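PDB 6NOB: beta-fructofuranosidase from Bifidobacterium adolescentis, which probably hydrolyses terminal non-reducing beta-D-fructofuranoside residues, as in sucrose. Local coordinates for residues A[218-223]-A[348-353]; A[344-349]-A[354-359]. One frame throughout, in Å; residues are numbered along the deposited sequence. Where two conformers were deposited one is given.

Interaction 1 of 2, residues A[218-223]-A[348-353]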
loop_
_atom_site.group_PDB
_atom_site.type_symbol
_atom_site.label_atom_id
_atom_site.label_comp_id
_atom_site.label_asym_id
_atom_site.label_seq_id
_atom_site.Cartn_x
_atom_site.Cartn_y
_atom_site.Cartn_z
ATOM N N ARG A 218 -11.421 7.128 -14.025
ATOM C CA ARG A 218 -12.388 7.494 -13.002
ATOM C C ARG A 218 -11.973 6.863 -11.681
ATOM O O ARG A 218 -11.771 5.647 -11.600
ATOM C CB ARG A 218 -13.809 7.061 -13.369
ATOM C CG ARG A 218 -14.829 7.464 -12.310
ATOM C CD ARG A 218 -16.259 7.472 -12.830
ATOM N NE ARG A 218 -16.499 8.516 -13.824
ATOM C CZ ARG A 218 -16.623 9.810 -13.542
ATOM N NH1 ARG A 218 -16.508 10.237 -12.289
ATOM N NH2 ARG A 218 -16.851 10.681 -14.516
ATOM N N LEU A 219 -11.842 7.692 -10.654
ATOM C CA LEU A 219 -11.462 7.239 -9.327
ATOM C C LEU A 219 -12.662 7.308 -8.400
ATOM O O LEU A 219 -13.477 8.230 -8.494
ATOM C CB LEU A 219 -10.313 8.080 -8.775
ATOM C CG LEU A 219 -9.147 7.969 -9.754
ATOM C CD1 LEU A 219 -8.694 9.339 -10.229
ATOM C CD2 LEU A 219 -8.007 7.174 -9.148
ATOM N N TYR A 220 -12.777 6.307 -7.532
ATOM C CA TYR A 220 -13.749 6.293 -6.446
ATOM C C TYR A 220 -12.966 6.187 -5.146
ATOM O O TYR A 220 -12.208 5.231 -4.960
ATOM C CB TYR A 220 -14.724 5.120 -6.583
ATOM C CG TYR A 220 -15.616 5.187 -7.803
ATOM C CD1 TYR A 220 -16.865 5.794 -7.735
ATOM C CD2 TYR A 220 -15.219 4.633 -9.016
ATOM C CE1 TYR A 220 -17.690 5.856 -8.840
ATOM C CE2 TYR A 220 -16.040 4.692 -10.131
ATOM C CZ TYR A 220 -17.275 5.305 -10.034
ATOM O OH TYR A 220 -18.105 5.369 -11.132
ATOM N N LEU A 221 -13.137 7.164 -4.257
ATOM C CA LEU A 221 -12.329 7.233 -3.049
ATOM C C LEU A 221 -13.194 7.611 -1.856
ATOM O O LEU A 221 -14.345 8.033 -1.995
ATOM C CB LEU A 221 -11.177 8.235 -3.198
ATOM C CG LEU A 221 -11.578 9.707 -3.318
ATOM C CD1 LEU A 221 -10.650 10.583 -2.491
ATOM C CD2 LEU A 221 -11.574 10.145 -4.773
ATOM N N THR A 222 -12.612 7.460 -0.670
ATOM C CA THR A 222 -13.251 7.834 0.583
ATOM C C THR A 222 -12.769 9.209 1.018
ATOM O O THR A 222 -11.564 9.484 0.998
ATOM C CB THR A 222 -12.948 6.813 1.682
ATOM O OG1 THR A 222 -13.561 5.564 1.354
ATOM C CG2 THR A 222 -13.476 7.301 3.031
ATOM N N ARG A 223 -13.709 10.068 1.396
ATOM C CA ARG A 223 -13.404 11.297 2.114
ATOM C C ARG A 223 -13.684 11.063 3.591
ATOM O O ARG A 223 -14.735 10.520 3.948
ATOM C CB ARG A 223 -14.233 12.472 1.593
ATOM C CG ARG A 223 -13.714 13.076 0.300
ATOM C CD ARG A 223 -12.491 13.940 0.551
ATOM N NE ARG A 223 -11.858 14.360 -0.694
ATOM C CZ ARG A 223 -10.698 15.006 -0.761
ATOM N NH1 ARG A 223 -10.046 15.309 0.352
ATOM N NH2 ARG A 223 -10.193 15.347 -1.939
ATOM N N LYS A 348 -24.172 1.058 -15.695
ATOM C CA LYS A 348 -23.228 1.680 -16.606
ATOM C C LYS A 348 -23.978 2.416 -17.719
ATOM O O LYS A 348 -25.096 2.036 -18.078
ATOM C CB LYS A 348 -22.293 0.628 -17.198
ATOM C CG LYS A 348 -21.395 -0.036 -16.163
ATOM C CD LYS A 348 -20.614 -1.200 -16.754
ATOM C CE LYS A 348 -21.531 -2.348 -17.145
ATOM N NZ LYS A 348 -20.761 -3.565 -17.527
ATOM N N PRO A 349 -23.391 3.491 -18.278
ATOM C CA PRO A 349 -22.084 4.099 -17.984
ATOM C C PRO A 349 -21.988 4.727 -16.599
ATOM O O PRO A 349 -23.000 5.114 -16.017
ATOM C CB PRO A 349 -21.950 5.178 -19.063
ATOM C CG PRO A 349 -23.354 5.506 -19.437
ATOM C CD PRO A 349 -24.091 4.204 -19.361
ATOM N N LEU A 350 -20.765 4.829 -16.085
ATOM C CA LEU A 350 -20.536 5.309 -14.724
ATOM C C LEU A 350 -20.375 6.830 -14.701
ATOM O O LEU A 350 -19.370 7.376 -14.246
ATOM C CB LEU A 350 -19.325 4.611 -14.116
ATOM C CG LEU A 350 -19.417 3.087 -14.008
ATOM C CD1 LEU A 350 -18.175 2.511 -13.352
ATOM C CD2 LEU A 350 -20.671 2.675 -13.247
ATOM N N LYS A 351 -21.393 7.515 -15.219
ATOM C CA LYS A 351 -21.448 8.969 -15.124
ATOM C C LYS A 351 -21.431 9.396 -13.662
ATOM O O LYS A 351 -21.928 8.686 -12.784
ATOM C CB LYS A 351 -22.708 9.506 -15.807
ATOM C CG LYS A 351 -22.709 9.383 -17.320
ATOM C CD LYS A 351 -24.091 9.671 -17.889
ATOM C CE LYS A 351 -24.536 11.096 -17.585
ATOM N NZ LYS A 351 -25.955 11.149 -17.139
ATOM N N ARG A 352 -20.860 10.575 -13.400
ATOM C CA ARG A 352 -20.678 11.020 -12.020
ATOM C C ARG A 352 -21.986 11.106 -11.242
ATOM O O ARG A 352 -21.959 11.037 -10.007
ATOM C CB ARG A 352 -19.970 12.377 -11.986
ATOM C CG ARG A 352 -20.871 13.555 -12.308
ATOM C CD ARG A 352 -20.071 14.829 -12.544
ATOM N NE ARG A 352 -20.904 15.875 -13.131
ATOM C CZ ARG A 352 -20.471 16.758 -14.025
ATOM N NH1 ARG A 352 -19.206 16.722 -14.430
ATOM N NH2 ARG A 352 -21.303 17.671 -14.516
ATOM N N ASN A 353 -23.125 11.230 -11.921
ATOM C CA ASN A 353 -24.400 11.446 -11.248
ATOM C C ASN A 353 -25.296 10.212 -11.231
ATOM O O ASN A 353 -26.474 10.327 -10.881
ATOM C CB ASN A 353 -25.143 12.621 -11.887
ATOM C CG ASN A 353 -25.389 12.421 -13.370
ATOM O OD1 ASN A 353 -25.104 11.358 -13.921
ATOM N ND2 ASN A 353 -25.926 13.447 -14.025
HETATM O O HOH W 1 -19.755 7.356 -11.222
#
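The phenol oxygen of Y220 abuts the flank of L350, with OH 3.3 Å from CB and 3.6 Å from CD1, the two side chains crossing at about a right angle. Beside it R218 reaches out from the same face of strand 216-227. Its CG lies opposite the backbone N (chi1 -179°), and the bend at chi3 (-67°) turns the guanidinium alongside the loop, past L350 O toward R352. NE then comes 3.1 Å from L350 O, but the angle is too poor for a hydrogen bond; the polar end of R218 is instead held by a salt bridge to D206 and a bond to T240. This buried part is compact. Toward R352 the fit slackens: its N lies over one face of the R218 guanidinium, toward the edge, its CB stays 4.1 Å from R218 NH1, and its extended chain leads away on the solvent side. A water joins the two segments, 2.6 Å from Y220 OH and 3.0 Å from K351 O, to which it probably donates. L350 centres an inverse gamma turn, and the whole is a blade-to-blade contact of the five-bladed beta-propeller of family 32, a hairpin loop of one blade laid against a strand of another.

Interaction 2 of 2, residues A[344-349]-A[354-359]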
loop_
_atom_site.group_PDB
_atom_site.type_symbol
_atom_site.label_atom_id
_atom_site.label_comp_id
_atom_site.label_asym_id
_atom_site.label_seq_id
_atom_site.Cartn_x
_atom_site.Cartn_y
_atom_site.Cartn_z
ATOM N N PHE A 344 -22.397 -2.429 -3.402
ATOM C CA PHE A 344 -23.213 -1.460 -4.118
ATOM C C PHE A 344 -23.051 -1.676 -5.616
ATOM O O PHE A 344 -22.027 -2.183 -6.080
ATOM C CB PHE A 344 -22.828 -0.014 -3.776
ATOM C CG PHE A 344 -22.992 0.339 -2.326
ATOM C CD1 PHE A 344 -22.000 0.039 -1.406
ATOM C CD2 PHE A 344 -24.131 0.992 -1.887
ATOM C CE1 PHE A 344 -22.147 0.373 -0.074
ATOM C CE2 PHE A 344 -24.285 1.329 -0.557
ATOM C CZ PHE A 344 -23.292 1.019 0.352
ATOM N N SER A 345 -24.068 -1.276 -6.379
ATOM C CA SER A 345 -24.007 -1.395 -7.829
ATOM C C SER A 345 -24.641 -0.177 -8.484
ATOM O O SER A 345 -25.564 0.435 -7.940
ATOM C CB SER A 345 -24.708 -2.659 -8.341
ATOM O OG SER A 345 -26.086 -2.639 -8.033
ATOM N N ALA A 346 -24.138 0.157 -9.670
ATOM C CA ALA A 346 -24.646 1.267 -10.460
ATOM C C ALA A 346 -24.736 0.855 -11.921
ATOM O O ALA A 346 -23.888 0.107 -12.417
ATOM C CB ALA A 346 -23.755 2.507 -10.323
ATOM N N LYS A 347 -25.761 1.351 -12.609
ATOM C CA LYS A 347 -25.928 1.045 -14.024
ATOM C C LYS A 347 -24.894 1.794 -14.854
ATOM O O LYS A 347 -24.747 3.015 -14.732
ATOM C CB LYS A 347 -27.338 1.406 -14.488
ATOM C CG LYS A 347 -27.618 1.021 -15.930
ATOM C CD LYS A 347 -29.034 0.494 -16.106
ATOM C CE LYS A 347 -29.215 -0.157 -17.470
ATOM N NZ LYS A 347 -30.395 0.390 -18.200
ATOM N N LYS A 348 -24.172 1.058 -15.695
ATOM C CA LYS A 348 -23.228 1.680 -16.606
ATOM C C LYS A 348 -23.978 2.416 -17.719
ATOM O O LYS A 348 -25.096 2.036 -18.078
ATOM C CB LYS A 348 -22.293 0.628 -17.198
ATOM C CG LYS A 348 -21.395 -0.036 -16.163
ATOM C CD LYS A 348 -20.614 -1.200 -16.754
ATOM C CE LYS A 348 -21.531 -2.348 -17.145
ATOM N NZ LYS A 348 -20.761 -3.565 -17.527
ATOM N N PRO A 349 -23.391 3.491 -18.278
ATOM C CA PRO A 349 -22.084 4.099 -17.984
ATOM C C PRO A 349 -21.988 4.727 -16.599
ATOM O O PRO A 349 -23.000 5.114 -16.017
ATOM C CB PRO A 349 -21.950 5.178 -19.063
ATOM C CG PRO A 349 -23.354 5.506 -19.437
ATOM C CD PRO A 349 -24.091 4.204 -19.361
ATOM N N VAL A 354 -24.786 9.041 -11.596
ATOM C CA VAL A 354 -25.594 7.833 -11.489
ATOM C C VAL A 354 -25.590 7.379 -10.037
ATOM O O VAL A 354 -24.589 7.533 -9.324
ATOM C CB VAL A 354 -25.084 6.732 -12.440
ATOM C CG1 VAL A 354 -23.729 6.189 -11.989
ATOM C CG2 VAL A 354 -26.115 5.609 -12.568
ATOM N N THR A 355 -26.718 6.843 -9.578
ATOM C CA THR A 355 -26.828 6.477 -8.176
ATOM C C THR A 355 -26.292 5.071 -7.940
ATOM O O THR A 355 -26.243 4.233 -8.844
ATOM C CB THR A 355 -28.276 6.563 -7.693
ATOM O OG1 THR A 355 -29.080 5.609 -8.397
ATOM C CG2 THR A 355 -28.826 7.959 -7.926
ATOM N N TRP A 356 -25.896 4.818 -6.698
ATOM C CA TRP A 356 -25.318 3.542 -6.300
ATOM C C TRP A 356 -26.302 2.817 -5.394
ATOM O O TRP A 356 -26.646 3.314 -4.316
ATOM C CB TRP A 356 -23.965 3.755 -5.622
ATOM C CG TRP A 356 -22.924 4.146 -6.624
ATOM C CD1 TRP A 356 -22.645 5.406 -7.067
ATOM C CD2 TRP A 356 -22.059 3.264 -7.352
ATOM N NE1 TRP A 356 -21.645 5.366 -8.011
ATOM C CE2 TRP A 356 -21.270 4.063 -8.204
ATOM C CE3 TRP A 356 -21.867 1.880 -7.356
ATOM C CZ2 TRP A 356 -20.303 3.522 -9.049
ATOM C CZ3 TRP A 356 -20.908 1.345 -8.199
ATOM C CH2 TRP A 356 -20.139 2.165 -9.033
ATOM N N ARG A 357 -26.760 1.653 -5.846
ATOM C CA ARG A 357 -27.793 0.883 -5.168
ATOM C C ARG A 357 -27.160 -0.055 -4.147
ATOM O O ARG A 357 -26.241 -0.809 -4.479
ATOM C CB ARG A 357 -28.596 0.090 -6.198
ATOM C CG ARG A 357 -29.791 -0.664 -5.657
ATOM C CD ARG A 357 -30.522 -1.359 -6.796
ATOM N NE ARG A 357 -29.736 -2.454 -7.359
ATOM C CZ ARG A 357 -29.974 -3.018 -8.541
ATOM N NH1 ARG A 357 -30.974 -2.582 -9.295
ATOM N NH2 ARG A 357 -29.210 -4.014 -8.969
ATOM N N TYR A 358 -27.650 -0.006 -2.910
ATOM C CA TYR A 358 -27.131 -0.887 -1.872
ATOM C C TYR A 358 -27.616 -2.313 -2.109
ATOM O O TYR A 358 -28.819 -2.559 -2.237
ATOM C CB TYR A 358 -27.561 -0.397 -0.489
ATOM C CG TYR A 358 -27.055 -1.255 0.653
ATOM C CD1 TYR A 358 -25.786 -1.817 0.613
ATOM C CD2 TYR A 358 -27.846 -1.501 1.771
ATOM C CE1 TYR A 358 -25.319 -2.603 1.648
ATOM C CE2 TYR A 358 -27.386 -2.287 2.813
ATOM C CZ TYR A 358 -26.121 -2.836 2.745
ATOM O OH TYR A 358 -25.650 -3.620 3.773
ATOM N N GLU A 359 -26.675 -3.254 -2.167
ATOM C CA GLU A 359 -26.978 -4.645 -2.470
ATOM C C GLU A 359 -26.873 -5.564 -1.260
ATOM O O GLU A 359 -27.051 -6.779 -1.406
ATOM C CB GLU A 359 -26.050 -5.154 -3.580
ATOM C CG GLU A 359 -26.116 -4.358 -4.876
ATOM C CD GLU A 359 -27.149 -4.904 -5.844
ATOM O OE1 GLU A 359 -27.465 -4.215 -6.836
ATOM O OE2 GLU A 359 -27.650 -6.025 -5.612
#
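R357 N donates to S345 O at 2.7 Å with a fairly straight N-H...O angle of 168°, and S345 N returns a bond to R357 O at 2.9 Å, in the carbonyl plane. The two residues thus form a hydrogen-bonded pair of an antiparallel register, and F344 and Y358 form the adjoining non-hydrogen-bonded pair. Their rings meet obliquely, planes 37° apart, with Y358 CD1 over one face of F344 toward its rim and 3.7 Å from CE2.

Within its own strand R357 holds E359 side-on, NE and NH2 sharing the single oxygen OE1 in a salt bridge. NH2 lies 2.8 Å from OE1, which receives it on its syn lone pair, whereas NE approaches the same atom from above the carboxylate plane; OE1 itself lies in the guanidinium plane. From the facing strand S345 OG comes to an implausibly short 2.4 Å from E359 OE1, so that bond is doubtful. OG also bonds to R285, and the nearby positive charges would probably stabilise an ionised E359.

Nearer the turn, the methyl of A346 stands over the centre of the W356 six-membered ring, 3.4 Å from CB to the centroid and only 8° off the normal, a clear CH-pi contact. V354 extends this apolar patch, placing CG1 4.0 Å from A346 CB, while its CG2 approaches K347 O.

These residues form the turn end of the beta hairpin 337-347/357-365. On its other edge strand 337-347 pairs antiparallel with 285-295, through backbone bonds of F344 to M288 and A346 to A286; F263 meets the Y358 ring edge-to-face, and W356 also packs against M288 of strand 285-295.

Of the elements in the two contacts, strand 216-227 comes first, in the antiparallel sheet 190-202/216-227/235-243/253-256. The chain then builds strands 268-273 and 285-295 before reaching the hairpin 337-347/357-365. Interaction 1 closes the long excursion of 124 residues between 218-223 and 348-353, whereas interaction 2 closes a turn of four residues, 350-353. That turn supplies most of the second segment of interaction 1, and K348 and P349 belong to both contacts. The closures overlap along 344-353, interaction 2 straddling the far end of interaction 1, so they cross and neither nests. Y220 and W356 join the two directly, CE1 to CZ2 at 3.5 Å, tying two sheets together.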